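Local coordinates for protein catalase (Bacillus pumilus, PDB 4QOL) that breaks hydrogen peroxide down to water and oxygen at a buried heme, and also shows peroxidase-like activity toward phenolic substrates, at residues Tyr125-Ile137 against Glu185-Val199. Numbering follows the deposited sequence.
Sequences YDLVGNNLPIFFI and EGIPANYAEMRGSGV. With HEM (protoporphyrin IX containing Fe), chain E.
Asn130 and Ser197 pair their backbones in a single antiparallel, hydrogen-bonded bridge: Asn130 N reaches Ser197 O at 3.2 Å, while the return bond from Ser197 N to Asn130 O is weak. The serine hydroxyl, turned anti to its own carbonyl carbon (chi1 -56°), adds a third link, Ser197 OG donating to Asn131 O at 2.7 Å from above the carbonyl plane. Ser197 CB lies 3.5 Å from Pro133 CA, tighter than usual for two carbons. Arg195 O, buried here without a hydrogen-bond partner, faces Asn131 CA at 3.2 Å in a CA-H...O contact.

Water extends the polar join. One molecule bridges Val128 O and Gly198 O; two more run from Asn131 ND2 to Glu185, one to its O and the other to OE2, and the latter water also accepts from Arg195 N. Asn131 OD1 is taken by Arg112 N.

In this catalase fold, strand 123-130 runs out of the beta-barrel over the heme; Asn130, against the heme and touching His57, probably corresponds to the distal-side asparagine of other catalases. Val199 wedges CG2 between Leu132 O and heme CBC, and the Phe135 ring lays one face against heme CMC.

Within 185-199, Arg195 and Glu185 form a side-on salt bridge, NE to OE2 (2.8 Å, almost straight, OE2 in the guanidinium plane) and NH2 to OE1; across the contact, Arg195 CD passes 3.3 Å from Asn131 O. Were Glu185 an alanine, the guanidinium would probably lose both carboxylate bonds and be able to swing, and the cover over Leu132 CD2 would go. Met194 CG packs on Asn131 CB, and Pro188 CG comes up against Asn131 ND2 from the opposite direction.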
ATOM      1  N   TYR A 125       1.749 -13.255  24.624  1.00 15.42           N
ATOM      2  CA  TYR A 125       0.475 -13.976  24.643  1.00 16.71           C
ATOM      3  C   TYR A 125      -0.718 -13.034  24.532  1.00 15.03           C
ATOM      4  O   TYR A 125      -0.925 -12.170  25.384  1.00 16.71           O
ATOM      5  CB  TYR A 125       0.344 -14.755  25.954  1.00 16.07           C
ATOM      6  CG  TYR A 125      -0.969 -15.445  26.159  1.00 16.04           C
ATOM      7  CD1 TYR A 125      -1.481 -16.282  25.215  1.00 16.30           C
ATOM      8  CD2 TYR A 125      -1.711 -15.284  27.344  1.00 16.49           C
ATOM      9  CE1 TYR A 125      -2.686 -16.949  25.389  1.00 16.98           C
ATOM     10  CE2 TYR A 125      -2.874 -15.978  27.558  1.00 15.89           C
ATOM     11  CZ  TYR A 125      -3.395 -16.764  26.558  1.00 17.22           C
ATOM     12  OH  TYR A 125      -4.611 -17.418  26.728  1.00 18.07           O
ATOM     13  N   ASP A 126      -1.534 -13.216  23.502  1.00 14.58           N
ATOM     14  CA  ASP A 126      -2.723 -12.374  23.296  1.00 13.67           C
ATOM     15  C   ASP A 126      -3.967 -13.158  23.635  1.00 14.11           C
ATOM     16  O   ASP A 126      -4.200 -14.223  23.082  1.00 17.52           O
ATOM     17  CB  ASP A 126      -2.875 -11.895  21.821  1.00 14.68           C
ATOM     18  CG  ASP A 126      -1.860 -10.815  21.360  1.00 13.18           C
ATOM     19  OD1 ASP A 126      -1.309 -10.067  22.227  1.00 14.66           O
ATOM     20  OD2 ASP A 126      -1.604 -10.779  20.147  1.00 12.72           O
ATOM     21  N   LEU A 127      -4.756 -12.663  24.572  1.00 15.32           N
ATOM     22  CA  LEU A 127      -6.084 -13.232  24.873  1.00 14.40           C
ATOM     23  C   LEU A 127      -7.103 -12.219  24.376  1.00 12.78           C
ATOM     24  O   LEU A 127      -7.340 -11.197  25.008  1.00 13.36           O
ATOM     25  CB  LEU A 127      -6.292 -13.514  26.353  1.00 15.88           C
ATOM     26  CG  LEU A 127      -7.656 -14.103  26.788  1.00 16.25           C
ATOM     27  CD1 LEU A 127      -7.919 -15.435  26.088  1.00 16.75           C
ATOM     28  CD2 LEU A 127      -7.660 -14.298  28.282  1.00 16.73           C
ATOM     29  N   VAL A 128      -7.628 -12.523  23.209  1.00 12.54           N
ATOM     30  CA  VAL A 128      -8.444 -11.570  22.438  1.00 12.73           C
ATOM     31  C   VAL A 128      -9.908 -11.888  22.753  1.00 14.22           C
ATOM     32  O   VAL A 128     -10.595 -12.648  22.034  1.00 15.02           O
ATOM     33  CB  VAL A 128      -8.128 -11.586  20.904  1.00 12.55           C
ATOM     34  CG1 VAL A 128      -8.905 -10.463  20.205  1.00 13.17           C
ATOM     35  CG2 VAL A 128      -6.623 -11.504  20.657  1.00 13.46           C
ATOM     36  N   GLY A 129     -10.410 -11.301  23.833  1.00 14.28           N
ATOM     37  CA  GLY A 129     -11.737 -11.618  24.319  1.00 15.24           C
ATOM     38  C   GLY A 129     -12.811 -10.615  23.938  1.00 14.57           C
ATOM     39  O   GLY A 129     -12.564  -9.566  23.327  1.00 15.63           O
ATOM     40  N   ASN A 130     -14.026 -10.871  24.414  1.00 16.15           N
ATOM     41  CA  ASN A 130     -15.134  -9.925  24.429  1.00 15.84           C
ATOM     42  C   ASN A 130     -15.736  -9.901  25.817  1.00 15.95           C
ATOM     43  O   ASN A 130     -15.461 -10.819  26.612  1.00 17.11           O
ATOM     44  CB  ASN A 130     -16.258 -10.349  23.436  1.00 14.91           C
ATOM     45  CG  ASN A 130     -16.079  -9.847  22.024  1.00 15.14           C
ATOM     46  OD1 ASN A 130     -15.310  -8.928  21.719  1.00 16.48           O
ATOM     47  ND2 ASN A 130     -16.904 -10.418  21.129  1.00 17.59           N
ATOM     48  N   ASN A 131     -16.586  -8.968  26.122  1.00 15.82           N
ATOM     49  CA  ASN A 131     -17.348  -9.022  27.411  1.00 16.54           C
ATOM     50  C   ASN A 131     -18.276 -10.209  27.490  1.00 16.95           C
ATOM     51  O   ASN A 131     -18.202 -10.999  28.446  1.00 17.89           O
ATOM     52  CB  ASN A 131     -18.102  -7.702  27.715  1.00 17.61           C
ATOM     53  CG  ASN A 131     -19.230  -7.397  26.741  1.00 17.52           C
ATOM     54  OD1 ASN A 131     -19.134  -7.699  25.560  1.00 17.23           O
ATOM     55  ND2 ASN A 131     -20.289  -6.736  27.245  1.00 17.99           N
ATOM     56  N   LEU A 132     -19.148 -10.381  26.488  1.00 16.12           N
ATOM     57  CA  LEU A 132     -20.050 -11.498  26.515  1.00 17.72           C
ATOM     58  C   LEU A 132     -19.279 -12.839  26.292  1.00 17.20           C
ATOM     59  O   LEU A 132     -18.343 -12.897  25.511  1.00 17.49           O
ATOM     60  CB  LEU A 132     -21.156 -11.341  25.464  1.00 18.29           C
ATOM     61  CG  LEU A 132     -21.851  -9.997  25.505  1.00 20.33           C
ATOM     62  CD1 LEU A 132     -22.877  -9.912  24.397  1.00 20.69           C
ATOM     63  CD2 LEU A 132     -22.545  -9.753  26.849  1.00 20.99           C
ATOM     64  N   PRO A 133     -19.760 -13.916  26.888  1.00 17.41           N
ATOM     65  CA  PRO A 133     -18.931 -15.147  26.917  1.00 16.92           C
ATOM     66  C   PRO A 133     -19.167 -16.177  25.817  1.00 16.15           C
ATOM     67  O   PRO A 133     -18.451 -17.276  25.820  1.00 16.37           O
ATOM     68  CB  PRO A 133     -19.286 -15.787  28.271  1.00 18.07           C
ATOM     69  CG  PRO A 133     -20.703 -15.408  28.444  1.00 18.27           C
ATOM     70  CD  PRO A 133     -20.786 -13.972  27.926  1.00 17.58           C
ATOM     71  N   ILE A 134     -20.066 -15.872  24.903  1.00 16.90           N
ATOM     72  CA  ILE A 134     -20.383 -16.703  23.746  1.00 17.61           C
ATOM     73  C   ILE A 134     -20.387 -15.888  22.488  1.00 17.15           C
ATOM     74  O   ILE A 134     -20.147 -14.694  22.512  1.00 16.39           O
ATOM     75  CB  ILE A 134     -21.728 -17.404  23.903  1.00 19.24           C
ATOM     76  CG1 ILE A 134     -22.812 -16.390  24.218  1.00 21.13           C
ATOM     77  CG2 ILE A 134     -21.680 -18.403  25.035  1.00 22.97           C
ATOM     78  CD1 ILE A 134     -24.155 -16.961  24.090  1.00 24.44           C
ATOM     79  N   PHE A 135     -20.645 -16.528  21.356  1.00 16.50           N
ATOM     80  CA  PHE A 135     -20.728 -15.833  20.104  1.00 16.39           C
ATOM     81  C   PHE A 135     -21.971 -16.209  19.303  1.00 15.30           C
ATOM     82  O   PHE A 135     -22.660 -17.170  19.616  1.00 14.14           O
ATOM     83  CB  PHE A 135     -19.450 -16.072  19.260  1.00 15.41           C
ATOM     84  CG  PHE A 135     -19.054 -14.921  18.450  1.00 14.93           C
ATOM     85  CD1 PHE A 135     -18.718 -13.739  19.048  1.00 15.79           C
ATOM     86  CD2 PHE A 135     -19.008 -14.994  17.066  1.00 15.14           C
ATOM     87  CE1 PHE A 135     -18.395 -12.612  18.313  1.00 14.68           C
ATOM     88  CE2 PHE A 135     -18.645 -13.899  16.301  1.00 14.90           C
ATOM     89  CZ  PHE A 135     -18.280 -12.721  16.922  1.00 15.24           C
ATOM     90  N   PHE A 136     -22.192 -15.466  18.224  1.00 14.55           N
ATOM     91  CA  PHE A 136     -23.390 -15.625  17.369  1.00 16.16           C
ATOM     92  C   PHE A 136     -23.326 -16.870  16.467  1.00 15.50           C
ATOM     93  O   PHE A 136     -24.329 -17.421  16.083  1.00 15.25           O
ATOM     94  CB  PHE A 136     -23.512 -14.453  16.373  1.00 15.55           C
ATOM     95  CG  PHE A 136     -23.519 -13.086  16.981  1.00 18.43           C
ATOM     96  CD1 PHE A 136     -22.318 -12.396  17.176  1.00 17.80           C
ATOM     97  CD2 PHE A 136     -24.717 -12.462  17.255  1.00 17.25           C
ATOM     98  CE1 PHE A 136     -22.306 -11.127  17.662  1.00 18.58           C
ATOM     99  CE2 PHE A 136     -24.713 -11.174  17.761  1.00 19.13           C
ATOM    100  CZ  PHE A 136     -23.494 -10.511  17.949  1.00 18.37           C
ATOM    101  N   ILE A 137     -22.106 -17.308  16.162  1.00 14.94           N
ATOM    102  CA  ILE A 137     -21.821 -18.311  15.140  1.00 14.53           C
ATOM    103  C   ILE A 137     -20.724 -19.220  15.677  1.00 14.41           C
ATOM    104  O   ILE A 137     -20.111 -18.897  16.660  1.00 15.19           O
ATOM    105  CB  ILE A 137     -21.367 -17.699  13.800  1.00 14.59           C
ATOM    106  CG1 ILE A 137     -20.172 -16.749  13.961  1.00 13.90           C
ATOM    107  CG2 ILE A 137     -22.533 -16.999  13.093  1.00 13.76           C
ATOM    108  CD1 ILE A 137     -19.500 -16.383  12.654  1.00 14.24           C
ATOM    109  N   GLU A 185     -27.043  -5.858  29.134  1.00 18.34           N
ATOM    110  CA  GLU A 185     -25.573  -6.005  29.048  1.00 18.23           C
ATOM    111  C   GLU A 185     -25.075  -5.788  27.594  1.00 17.89           C
ATOM    112  O   GLU A 185     -23.868  -5.629  27.386  1.00 18.87           O
ATOM    113  CB  GLU A 185     -25.086  -7.376  29.582  1.00 20.06           C
ATOM    114  CG  GLU A 185     -23.612  -7.349  29.927  1.00 20.45           C
ATOM    115  CD  GLU A 185     -23.135  -8.626  30.628  1.00 21.59           C
ATOM    116  OE1 GLU A 185     -23.955  -9.387  31.170  1.00 24.36           O
ATOM    117  OE2 GLU A 185     -21.925  -8.820  30.695  1.00 23.17           O
ATOM    118  N   GLY A 186     -25.997  -5.684  26.621  1.00 17.15           N
ATOM    119  CA  GLY A 186     -25.643  -5.215  25.309  1.00 15.99           C
ATOM    120  C   GLY A 186     -25.148  -3.773  25.215  1.00 16.41           C
ATOM    121  O   GLY A 186     -24.511  -3.419  24.227  1.00 14.91           O
ATOM    122  N   ILE A 187     -25.340  -2.991  26.286  1.00 15.68           N
ATOM    123  CA  ILE A 187     -24.775  -1.676  26.419  1.00 17.02           C
ATOM    124  C   ILE A 187     -24.129  -1.516  27.791  1.00 16.63           C
ATOM    125  O   ILE A 187     -24.735  -0.968  28.721  1.00 20.43           O
ATOM    126  CB  ILE A 187     -25.798  -0.543  26.209  1.00 18.33           C
ATOM    127  CG1 ILE A 187     -26.717  -0.836  25.022  1.00 18.79           C
ATOM    128  CG2 ILE A 187     -25.033   0.779  26.022  1.00 19.52           C
ATOM    129  CD1 ILE A 187     -27.768   0.207  24.761  1.00 18.14           C
ATOM    130  N   PRO A 188     -22.886  -1.986  27.962  1.00 18.14           N
ATOM    131  CA  PRO A 188     -22.145  -1.675  29.159  1.00 17.05           C
ATOM    132  C   PRO A 188     -22.070  -0.179  29.481  1.00 18.67           C
ATOM    133  O   PRO A 188     -22.020   0.621  28.579  1.00 16.90           O
ATOM    134  CB  PRO A 188     -20.729  -2.273  28.891  1.00 18.17           C
ATOM    135  CG  PRO A 188     -21.011  -3.362  27.881  1.00 18.94           C
ATOM    136  CD  PRO A 188     -22.093  -2.747  26.989  1.00 16.43           C
ATOM    137  N   ALA A 189     -22.016   0.171  30.790  1.00 17.74           N
ATOM    138  CA  ALA A 189     -22.000   1.574  31.144  1.00 17.39           C
ATOM    139  C   ALA A 189     -20.724   2.256  30.668  1.00 16.48           C
ATOM    140  O   ALA A 189     -20.714   3.506  30.389  1.00 16.82           O
ATOM    141  CB  ALA A 189     -22.177   1.754  32.638  1.00 18.51           C
ATOM    142  N   ASN A 190     -19.643   1.488  30.688  1.00 17.14           N
ATOM    143  CA  ASN A 190     -18.344   1.936  30.236  1.00 17.60           C
ATOM    144  C   ASN A 190     -17.408   0.668  30.182  1.00 17.84           C
ATOM    145  O   ASN A 190     -17.874  -0.431  30.361  1.00 17.13           O
ATOM    146  CB  ASN A 190     -17.803   3.024  31.190  1.00 17.69           C
ATOM    147  CG  ASN A 190     -17.742   2.554  32.625  1.00 19.14           C
ATOM    148  OD1 ASN A 190     -17.056   1.577  32.935  1.00 19.52           O
ATOM    149  ND2 ASN A 190     -18.455   3.259  33.549  1.00 20.64           N
ATOM    150  N   TYR A 191     -16.140   0.853  29.863  1.00 17.14           N
ATOM    151  CA  TYR A 191     -15.253  -0.281  29.706  1.00 17.86           C
ATOM    152  C   TYR A 191     -14.760  -0.853  31.034  1.00 17.62           C
ATOM    153  O   TYR A 191     -14.345  -1.985  31.076  1.00 19.65           O
ATOM    154  CB  TYR A 191     -14.035   0.120  28.854  1.00 17.27           C
ATOM    155  CG  TYR A 191     -14.316   0.516  27.420  1.00 16.32           C
ATOM    156  CD1 TYR A 191     -15.158  -0.243  26.607  1.00 17.58           C
ATOM    157  CD2 TYR A 191     -13.729   1.651  26.871  1.00 16.55           C
ATOM    158  CE1 TYR A 191     -15.383   0.104  25.278  1.00 18.54           C
ATOM    159  CE2 TYR A 191     -13.933   2.020  25.570  1.00 16.90           C
ATOM    160  CZ  TYR A 191     -14.783   1.264  24.756  1.00 18.28           C
ATOM    161  OH  TYR A 191     -14.990   1.649  23.464  1.00 19.96           O
ATOM    162  N   ALA A 192     -14.837  -0.070  32.126  1.00 19.76           N
ATOM    163  CA  ALA A 192     -14.346  -0.528  33.452  1.00 19.10           C
ATOM    164  C   ALA A 192     -15.366  -1.396  34.186  1.00 19.66           C
ATOM    165  O   ALA A 192     -15.030  -2.388  34.820  1.00 21.84           O
ATOM    166  CB  ALA A 192     -13.982   0.665  34.324  1.00 20.28           C
ATOM    167  N   GLU A 193     -16.639  -1.085  34.021  1.00 19.37           N
ATOM    168  CA  GLU A 193     -17.711  -1.789  34.778  1.00 19.68           C
ATOM    169  C   GLU A 193     -18.340  -2.858  33.899  1.00 18.97           C
ATOM    170  O   GLU A 193     -19.535  -2.838  33.571  1.00 17.58           O
ATOM    171  CB  GLU A 193     -18.751  -0.752  35.244  1.00 20.40           C
ATOM    172  CG  GLU A 193     -18.198   0.259  36.245  1.00 21.24           C
ATOM    173  CD  GLU A 193     -19.226   1.299  36.664  1.00 22.46           C
ATOM    174  OE1 GLU A 193     -19.142   2.477  36.222  1.00 23.31           O
ATOM    175  OE2 GLU A 193     -20.115   0.947  37.445  1.00 24.63           O
ATOM    176  N   MET A 194     -17.484  -3.773  33.435  1.00 19.55           N
ATOM    177  CA  MET A 194     -17.782  -4.648  32.321  1.00 18.51           C
ATOM    178  C   MET A 194     -17.085  -5.982  32.523  1.00 17.65           C
ATOM    179  O   MET A 194     -15.965  -6.016  33.035  1.00 19.20           O
ATOM    180  CB  MET A 194     -17.221  -3.983  31.056  1.00 20.65           C
ATOM    181  CG  MET A 194     -17.507  -4.677  29.785  1.00 20.59           C
ATOM    182  SD  MET A 194     -16.863  -3.767  28.334  1.00 19.14           S
ATOM    183  CE  MET A 194     -15.121  -4.185  28.325  1.00 21.93           C
ATOM    184  N   ARG A 195     -17.777  -7.045  32.128  1.00 17.07           N
ATOM    185  CA  ARG A 195     -17.273  -8.408  32.124  1.00 19.43           C
ATOM    186  C   ARG A 195     -16.208  -8.589  31.037  1.00 18.47           C
ATOM    187  O   ARG A 195     -16.148  -7.787  30.097  1.00 21.04           O
ATOM    188  CB  ARG A 195     -18.454  -9.308  31.786  1.00 21.30           C
ATOM    189  CG  ARG A 195     -18.282 -10.768  31.986  1.00 22.43           C
ATOM    190  CD  ARG A 195     -19.483 -11.526  31.443  1.00 22.65           C
ATOM    191  NE  ARG A 195     -20.782 -11.022  31.927  1.00 22.82           N
ATOM    192  CZ  ARG A 195     -21.488 -11.527  32.943  1.00 25.01           C
ATOM    193  NH1 ARG A 195     -21.071 -12.582  33.608  1.00 27.39           N
ATOM    194  NH2 ARG A 195     -22.654 -10.979  33.282  1.00 23.41           N
ATOM    195  N   GLY A 196     -15.334  -9.607  31.222  1.00 17.41           N
ATOM    196  CA  GLY A 196     -14.492 -10.067  30.135  1.00 15.87           C
ATOM    197  C   GLY A 196     -14.519 -11.571  30.026  1.00 16.79           C
ATOM    198  O   GLY A 196     -14.739 -12.259  31.021  1.00 17.78           O
ATOM    199  N   SER A 197     -14.367 -12.095  28.787  1.00 15.59           N
ATOM    200  CA  SER A 197     -14.488 -13.506  28.527  1.00 16.22           C
ATOM    201  C   SER A 197     -13.465 -13.926  27.456  1.00 14.81           C
ATOM    202  O   SER A 197     -13.340 -13.247  26.474  1.00 15.91           O
ATOM    203  CB  SER A 197     -15.885 -13.822  28.016  1.00 17.00           C
ATOM    204  OG  SER A 197     -16.881 -13.359  28.929  1.00 16.90           O
ATOM    205  N   GLY A 198     -12.830 -15.105  27.581  1.00 14.68           N
ATOM    206  CA  GLY A 198     -12.044 -15.594  26.434  1.00 14.21           C
ATOM    207  C   GLY A 198     -12.940 -16.146  25.347  1.00 14.31           C
ATOM    208  O   GLY A 198     -12.493 -16.256  24.187  1.00 14.29           O
ATOM    209  N   VAL A 199     -14.213 -16.448  25.710  1.00 15.28           N
ATOM    210  CA  VAL A 199     -15.236 -17.033  24.812  1.00 16.28           C
ATOM    211  C   VAL A 199     -14.940 -18.450  24.414  1.00 16.90           C
ATOM    212  O   VAL A 199     -15.638 -19.375  24.867  1.00 17.99           O
ATOM    213  CB  VAL A 199     -15.553 -16.146  23.550  1.00 16.64           C
ATOM    214  CG1 VAL A 199     -16.604 -16.802  22.648  1.00 16.30           C
ATOM    215  CG2 VAL A 199     -16.038 -14.775  23.982  1.00 16.94           C
TER
HETATM  216  CHA HEM E 501     -10.801  -7.496  15.924  0.50 11.44           C
HETATM  217  CHB HEM E 501     -11.755 -11.110  12.832  0.50 11.38           C
HETATM  218  CHC HEM E 501     -14.432 -13.337  16.392  0.50 11.70           C
HETATM  219  CHD HEM E 501     -12.789 -10.027  19.527  0.50 11.68           C
HETATM  220  C1A HEM E 501     -10.866  -8.270  14.776  0.50 11.90           C
HETATM  221  C2A HEM E 501     -10.294  -7.928  13.508  0.50 12.00           C
HETATM  222  C3A HEM E 501     -10.561  -8.946  12.645  0.50 11.81           C
HETATM  223  C4A HEM E 501     -11.285  -9.911  13.368  0.50 11.64           C
HETATM  224  CMA HEM E 501     -10.149  -9.186  11.222  0.50 11.00           C
HETATM  225  CAA HEM E 501      -9.506  -6.685  13.246  0.50 11.68           C
HETATM  226  CBA HEM E 501      -8.167  -6.872  13.990  0.50 12.41           C
HETATM  227  CGA HEM E 501      -7.197  -5.796  13.674  0.50 12.77           C
HETATM  228  O1A HEM E 501      -6.184  -5.691  14.396  0.50 14.19           O
HETATM  229  O2A HEM E 501      -7.325  -5.081  12.653  0.50 12.33           O
HETATM  230  C1B HEM E 501     -12.587 -11.991  13.578  0.50 11.68           C
HETATM  231  C2B HEM E 501     -13.121 -13.190  13.009  0.50 11.46           C
HETATM  232  C3B HEM E 501     -13.879 -13.811  13.967  0.50 11.30           C
HETATM  233  C4B HEM E 501     -13.770 -13.004  15.192  0.50 11.40           C
HETATM  234  CMB HEM E 501     -12.865 -13.654  11.598  0.50 11.98           C
HETATM  235  CAB HEM E 501     -14.608 -15.079  13.904  0.50 11.38           C
HETATM  236  CBB HEM E 501     -14.351 -15.928  12.906  0.50 12.26           C
HETATM  237  C1C HEM E 501     -14.204 -12.620  17.567  0.50 11.92           C
HETATM  238  C2C HEM E 501     -14.482 -13.107  18.823  0.50 12.05           C
HETATM  239  C3C HEM E 501     -14.043 -12.165  19.701  0.50 11.67           C
HETATM  240  C4C HEM E 501     -13.413 -11.119  18.987  0.50 12.01           C
HETATM  241  CMC HEM E 501     -15.234 -14.393  19.094  0.50 11.80           C
HETATM  242  CAC HEM E 501     -14.028 -12.295  21.119  0.50 12.51           C
HETATM  243  CBC HEM E 501     -13.978 -13.519  21.617  0.50 12.74           C
HETATM  244  C1D HEM E 501     -12.115  -9.081  18.740  0.50 11.43           C
HETATM  245  C2D HEM E 501     -11.532  -7.878  19.334  0.50 11.05           C
HETATM  246  C3D HEM E 501     -11.000  -7.143  18.352  0.50 10.61           C
HETATM  247  C4D HEM E 501     -11.251  -7.920  17.142  0.50 11.46           C
HETATM  248  CMD HEM E 501     -11.590  -7.583  20.803  0.50 10.93           C
HETATM  249  CAD HEM E 501     -10.270  -5.829  18.463  0.50 10.40           C
HETATM  250  CBD HEM E 501      -8.823  -6.174  18.883  0.50 10.48           C
HETATM  251  CGD HEM E 501      -8.151  -4.838  19.016  0.50 10.87           C
HETATM  252  O1D HEM E 501      -8.315  -4.235  20.070  0.50 10.55           O
HETATM  253  O2D HEM E 501      -7.447  -4.353  18.090  0.50 10.68           O
HETATM  254  NA  HEM E 501     -11.462  -9.531  14.692  0.50 12.83           N
HETATM  255  NB  HEM E 501     -13.007 -11.950  14.857  0.50 11.60           N
HETATM  256  NC  HEM E 501     -13.488 -11.447  17.668  0.50 12.34           N
HETATM  257  ND  HEM E 501     -11.931  -9.082  17.424  0.50 11.80           N
HETATM  258 FE   HEM E 501     -12.451 -10.461  16.196  0.50 14.59          FE
HETATM  259  O   HOH W   1     -10.500 -15.406  22.560  1.00 13.93           O
HETATM  260  O   HOH W   2     -22.203  -6.103  25.267  1.00 15.83           O
HETATM  261  O   HOH W   3     -20.160  -6.611  30.448  1.00 20.06           O